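Local coordinates for putative uncharacterized protein (Pseudomonas phage 201phi2-1, PDB 3R4V) that is of unknown function but belongs to the phage tubulin-like proteins and holds guanosine-5'-diphosphate in a pocket in its N-terminal part, at residues 216-219 with 220-224. Residues are numbered along the deposited sequence; the frame is centred on the assembly and turned at random.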
ATOM      1  N   THR A 216       2.696 -21.734  -1.689  1.00 25.98           N
ATOM      2  CA  THR A 216       2.904 -22.973  -2.449  1.00 25.48           C
ATOM      3  C   THR A 216       3.619 -22.686  -3.761  1.00 27.64           C
ATOM      4  O   THR A 216       3.588 -21.563  -4.270  1.00 31.42           O
ATOM      5  CB  THR A 216       1.592 -23.678  -2.831  1.00 30.17           C
ATOM      6  OG1 THR A 216       0.811 -22.800  -3.653  1.00 28.08           O
ATOM      7  CG2 THR A 216       0.795 -24.088  -1.591  1.00 34.73           C
ATOM      8  N   ARG A 217       4.243 -23.712  -4.320  1.00 28.08           N
ATOM      9  CA  ARG A 217       4.863 -23.566  -5.630  1.00 27.02           C
ATOM     10  C   ARG A 217       3.775 -23.295  -6.661  1.00 31.48           C
ATOM     11  O   ARG A 217       3.929 -22.436  -7.516  1.00 33.43           O
ATOM     12  CB  ARG A 217       5.659 -24.813  -5.999  1.00 34.83           C
ATOM     13  CG  ARG A 217       6.164 -24.831  -7.431  1.00 39.99           C
ATOM     14  CD  ARG A 217       6.828 -26.163  -7.768  1.00 51.99           C
ATOM     15  NE  ARG A 217       7.010 -26.321  -9.207  1.00 60.23           N
ATOM     16  CZ  ARG A 217       7.622 -27.354  -9.773  1.00 70.36           C
ATOM     17  NH1 ARG A 217       8.116 -28.328  -9.021  1.00 72.39           N
ATOM     18  NH2 ARG A 217       7.738 -27.412 -11.093  1.00 72.73           N
ATOM     19  N   LYS A 218       2.670 -24.029  -6.557  1.00 28.12           N
ATOM     20  CA  LYS A 218       1.584 -23.971  -7.535  1.00 33.41           C
ATOM     21  C   LYS A 218       1.004 -22.564  -7.677  1.00 32.59           C
ATOM     22  O   LYS A 218       0.824 -22.074  -8.789  1.00 35.63           O
ATOM     23  CB  LYS A 218       0.465 -24.939  -7.139  1.00 36.89           C
ATOM     24  CG  LYS A 218      -0.457 -25.350  -8.276  1.00 51.61           C
ATOM     25  CD  LYS A 218       0.181 -26.432  -9.134  1.00 66.71           C
ATOM     26  CE  LYS A 218      -0.791 -26.960 -10.179  1.00 79.36           C
ATOM     27  NZ  LYS A 218      -1.225 -25.898 -11.132  1.00 84.44           N
ATOM     28  N   ASP A 219       0.701 -21.936  -6.545  1.00 27.38           N
ATOM     29  CA  ASP A 219       0.163 -20.583  -6.524  1.00 29.11           C
ATOM     30  C   ASP A 219       1.175 -19.589  -7.082  1.00 30.86           C
ATOM     31  O   ASP A 219       0.809 -18.647  -7.784  1.00 30.69           O
ATOM     32  CB  ASP A 219      -0.200 -20.163  -5.088  1.00 33.02           C
ATOM     33  CG  ASP A 219      -1.392 -20.928  -4.523  1.00 40.50           C
ATOM     34  OD1 ASP A 219      -2.376 -21.121  -5.266  1.00 38.89           O
ATOM     35  OD2 ASP A 219      -1.347 -21.329  -3.331  1.00 35.73           O
ATOM     36  N   ALA A 220       2.447 -19.781  -6.745  1.00 25.59           N
ATOM     37  CA  ALA A 220       3.478 -18.846  -7.186  1.00 25.85           C
ATOM     38  C   ALA A 220       3.696 -18.965  -8.692  1.00 33.66           C
ATOM     39  O   ALA A 220       3.876 -17.949  -9.373  1.00 27.57           O
ATOM     40  CB  ALA A 220       4.783 -19.069  -6.429  1.00 23.40           C
ATOM     41  N   GLU A 221       3.662 -20.200  -9.206  1.00 28.57           N
ATOM     42  CA  GLU A 221       3.801 -20.455 -10.645  1.00 27.75           C
ATOM     43  C   GLU A 221       2.652 -19.861 -11.430  1.00 28.13           C
ATOM     44  O   GLU A 221       2.788 -19.577 -12.611  1.00 34.35           O
ATOM     45  CB  GLU A 221       3.821 -21.952 -10.968  1.00 28.29           C
ATOM     46  CG  GLU A 221       5.023 -22.710 -10.485  1.00 39.78           C
ATOM     47  CD  GLU A 221       4.975 -24.167 -10.917  1.00 48.90           C
ATOM     48  OE1 GLU A 221       3.900 -24.802 -10.781  1.00 42.48           O
ATOM     49  OE2 GLU A 221       6.010 -24.669 -11.403  1.00 54.54           O
ATOM     50  N   ASN A 222       1.510 -19.694 -10.779  1.00 27.48           N
ATOM     51  CA  ASN A 222       0.354 -19.147 -11.467  1.00 36.95           C
ATOM     52  C   ASN A 222       0.324 -17.612 -11.544  1.00 35.46           C
ATOM     53  O   ASN A 222      -0.597 -17.043 -12.132  1.00 33.82           O
ATOM     54  CB  ASN A 222      -0.940 -19.697 -10.865  1.00 38.81           C
ATOM     55  CG  ASN A 222      -1.033 -21.222 -10.967  1.00 52.36           C
ATOM     56  OD1 ASN A 222      -0.413 -21.844 -11.838  1.00 53.66           O
ATOM     57  ND2 ASN A 222      -1.812 -21.827 -10.071  1.00 51.19           N
ATOM     58  N   VAL A 223       1.324 -16.942 -10.970  1.00 32.14           N
ATOM     59  CA  VAL A 223       1.429 -15.490 -11.131  1.00 25.81           C
ATOM     60  C   VAL A 223       1.813 -15.216 -12.587  1.00 26.57           C
ATOM     61  O   VAL A 223       2.843 -15.686 -13.054  1.00 24.75           O
ATOM     62  CB  VAL A 223       2.494 -14.874 -10.196  1.00 21.05           C
ATOM     63  CG1 VAL A 223       2.654 -13.387 -10.476  1.00 18.33           C
ATOM     64  CG2 VAL A 223       2.137 -15.110  -8.733  1.00 26.14           C
ATOM     65  N   PRO A 224       0.976 -14.474 -13.319  1.00 26.63           N
ATOM     66  CA  PRO A 224       1.271 -14.298 -14.749  1.00 31.73           C
ATOM     67  C   PRO A 224       2.436 -13.333 -15.013  1.00 26.86           C
ATOM     68  O   PRO A 224       2.597 -12.331 -14.299  1.00 23.66           O
ATOM     69  CB  PRO A 224      -0.039 -13.726 -15.312  1.00 30.17           C
ATOM     70  CG  PRO A 224      -0.697 -13.076 -14.144  1.00 31.18           C
ATOM     71  CD  PRO A 224      -0.317 -13.882 -12.930  1.00 26.13           C
TER
HETATM   72  O   HOH W   1       5.857 -26.593 -13.205  1.00 61.38           O
HETATM   73  O   HOH W   2       1.608 -25.017 -12.158  1.00 54.87           O
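The Arg217 guanidinium meets Glu221 at its edge, with OE2 lying in the guanidinium plane, whereas that same oxygen is approached from one face of the carboxylate; the two planes stand 81° apart. Arg217 NE lies 2.9 Å from Glu221 OE2 in a nearly straight bond from well above the carboxylate plane, and NH2 adds a longer, more bent one at 3.3 Å to the same atom. This is an i to i+4 salt bridge, gripped side-on through a single oxygen. A water bridges Arg217 NH2 and Glu221 OE2, and a second links Glu221 OE1 to Lys218 NZ, two atoms that are 5.3 Å apart and not in direct contact. The extended Arg217 chain, with CG anti to the backbone N (chi1 171°), reaches outward from the helix alongside Glu221, and its CG packs 3.7 Å from Glu221 CD.

Beneath the side chains, Glu221 N donates to Arg217 O at 2.8 Å, and Ala220 N to Thr216 O. At the far end the turn opens: Asn222 N divides weakly between Lys218 O and Asp219 O. Thr216 is the N-cap; its OG1 accepts from Asp219 N at 3.0 Å and donates to Asp219 OD2, tying the first turn together.

The short helix 217-221 connects strands 208-214 and 228-233 in the tubulin-like C-terminal domain. Ala220 turns its methyl to His266 of strand 264-270 and to Phe242, which also touches Arg217 and Glu221, while Val223 packs on Val268 and on His212 of strand 208-214.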